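Side-chain contact in putative thioesterase yhdA (Lactococcus lactis subsp. lactis, PDB 3GEK), which probably hydrolyses acyl-CoA thioesters, perhaps that of 1,4-dihydroxy-2-naphthoate: residues L53-I58 against G91-R96. The protein carries 7 engineered substitutions. Residues are numbered along the deposited sequence; the frame is centred on the assembly and turned at random.
Engineered in segment 91-96: Arg96 (natural residue Cys).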
loop_
_atom_site.group_PDB
_atom_site.type_symbol
_atom_site.label_atom_id
_atom_site.label_comp_id
_atom_site.label_asym_id
_atom_site.label_seq_id
_atom_site.Cartn_x
_atom_site.Cartn_y
_atom_site.Cartn_z
ATOM N N LEU A 53 12.137 -0.729 -6.424
ATOM C CA LEU A 53 11.344 0.378 -5.892
ATOM C C LEU A 53 11.775 1.698 -6.505
ATOM O O LEU A 53 10.937 2.471 -6.972
ATOM C CB LEU A 53 11.494 0.472 -4.375
ATOM C CG LEU A 53 10.542 -0.250 -3.427
ATOM C CD1 LEU A 53 9.973 -1.533 -4.022
ATOM C CD2 LEU A 53 11.300 -0.529 -2.120
ATOM N N ALA A 54 13.085 1.944 -6.493
ATOM C CA ALA A 54 13.655 3.155 -7.053
ATOM C C ALA A 54 13.387 3.253 -8.557
ATOM O O ALA A 54 13.065 4.330 -9.057
ATOM C CB ALA A 54 15.141 3.220 -6.766
ATOM N N LEU A 55 13.508 2.132 -9.267
ATOM C CA LEU A 55 13.206 2.081 -10.699
ATOM C C LEU A 55 11.763 2.516 -10.968
ATOM O O LEU A 55 11.500 3.273 -11.906
ATOM C CB LEU A 55 13.445 0.667 -11.253
ATOM C CG LEU A 55 12.927 0.274 -12.644
ATOM C CD1 LEU A 55 13.583 1.085 -13.732
ATOM C CD2 LEU A 55 13.133 -1.214 -12.915
ATOM N N ALA A 56 10.837 2.028 -10.145
ATOM C CA ALA A 56 9.416 2.339 -10.301
ATOM C C ALA A 56 9.117 3.806 -10.056
ATOM O O ALA A 56 8.409 4.425 -10.841
ATOM C CB ALA A 56 8.585 1.488 -9.380
ATOM N N GLU A 57 9.645 4.353 -8.961
ATOM C CA GLU A 57 9.410 5.755 -8.609
ATOM C C GLU A 57 10.030 6.703 -9.643
ATOM O O GLU A 57 9.424 7.716 -10.008
ATOM C CB GLU A 57 9.897 6.064 -7.180
ATOM C CG GLU A 57 9.418 7.426 -6.651
ATOM C CD GLU A 57 9.586 7.623 -5.145
ATOM O OE1 GLU A 57 9.375 6.663 -4.381
ATOM O OE2 GLU A 57 9.895 8.771 -4.723
ATOM N N ILE A 58 11.220 6.348 -10.133
ATOM C CA ILE A 58 11.952 7.179 -11.093
ATOM C C ILE A 58 11.320 7.188 -12.490
ATOM O O ILE A 58 11.188 8.254 -13.098
ATOM C CB ILE A 58 13.461 6.802 -11.159
ATOM C CG1 ILE A 58 14.149 7.179 -9.840
ATOM C CG2 ILE A 58 14.162 7.501 -12.334
ATOM C CD1 ILE A 58 15.512 6.543 -9.641
ATOM N N GLY A 91 21.645 -9.875 -16.078
ATOM C CA GLY A 91 20.830 -9.540 -17.243
ATOM C C GLY A 91 20.096 -8.225 -17.046
ATOM O O GLY A 91 20.711 -7.210 -16.724
ATOM N N PHE A 92 18.777 -8.250 -17.220
ATOM C CA PHE A 92 17.949 -7.041 -17.105
ATOM C C PHE A 92 16.512 -7.351 -16.704
ATOM O O PHE A 92 16.046 -8.487 -16.845
ATOM C CB PHE A 92 17.954 -6.256 -18.426
ATOM C CG PHE A 92 17.237 -6.954 -19.554
ATOM C CD1 PHE A 92 17.911 -7.861 -20.371
ATOM C CD2 PHE A 92 15.890 -6.709 -19.794
ATOM C CE1 PHE A 92 17.251 -8.512 -21.409
ATOM C CE2 PHE A 92 15.220 -7.361 -20.833
ATOM C CZ PHE A 92 15.902 -8.257 -21.643
ATOM N N VAL A 93 15.825 -6.324 -16.207
ATOM C CA VAL A 93 14.385 -6.365 -15.972
ATOM C C VAL A 93 13.663 -5.278 -16.784
ATOM O O VAL A 93 14.260 -4.257 -17.146
ATOM C CB VAL A 93 14.019 -6.183 -14.471
ATOM C CG1 VAL A 93 14.497 -7.381 -13.635
ATOM C CG2 VAL A 93 14.558 -4.857 -13.921
ATOM N N ASN A 94 12.381 -5.507 -17.053
ATOM C CA ASN A 94 11.518 -4.510 -17.668
ATOM C C ASN A 94 10.662 -3.832 -16.619
ATOM O O ASN A 94 10.210 -4.473 -15.676
ATOM C CB ASN A 94 10.594 -5.157 -18.699
ATOM C CG ASN A 94 11.340 -5.943 -19.732
ATOM O OD1 ASN A 94 11.385 -7.174 -19.681
ATOM N ND2 ASN A 94 11.943 -5.242 -20.681
ATOM N N ALA A 95 10.458 -2.530 -16.776
ATOM C CA ALA A 95 9.464 -1.811 -15.991
ATOM C C ALA A 95 8.470 -1.198 -16.966
ATOM O O ALA A 95 8.849 -0.410 -17.839
ATOM C CB ALA A 95 10.115 -0.741 -15.127
ATOM N N ARG A 96 7.207 -1.596 -16.839
ATOM C CA ARG A 96 6.153 -1.121 -17.733
ATOM C C ARG A 96 5.043 -0.532 -16.891
ATOM O O ARG A 96 4.648 -1.115 -15.872
ATOM C CB ARG A 96 5.603 -2.256 -18.602
ATOM C CG ARG A 96 6.627 -2.892 -19.525
ATOM C CD ARG A 96 5.947 -3.813 -20.514
ATOM N NE ARG A 96 6.889 -4.444 -21.436
ATOM C CZ ARG A 96 7.484 -5.616 -21.224
ATOM N NH1 ARG A 96 7.249 -6.301 -20.114
ATOM N NH2 ARG A 96 8.319 -6.104 -22.131
#
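Val93 meets Leu55 through one methyl each, CG2 against Leu55 CD2 at 4.0 Å. The two side chains run past each other in opposite directions and meet only at these methyls. A chi1 of -67° puts CG1 of Val93 opposite its carbonyl carbon and leaves CG2 between the backbone N and that carbon, and this branch faces the helix. Asn94 points its CB away from the helix, to the other face of the strand. Ala95 returns to the helix side. Its CB lies 3.8 Å from Leu55 CD2 and 3.9 Å from Leu55 CG, so it meets the branch point as well as a methyl. CD2 thus touches both strand residues. Leu55 reaches them with CG anti to its backbone N (chi1 167°). The contact is small, wholly apolar and buried. Met34 of strand 28-35 also packs on Leu55 and Val93, and Ile113 of strand 106-115 on Val93. On another side of the helix, Glu57 OE1 hydrogen-bonds His83 NE2 of the second subunit. Strand 92-102 lies between strands 28-35 and 106-115, antiparallel to both. Helix 49-68 packs on the inner face of the curved sheet, as in the hotdog fold.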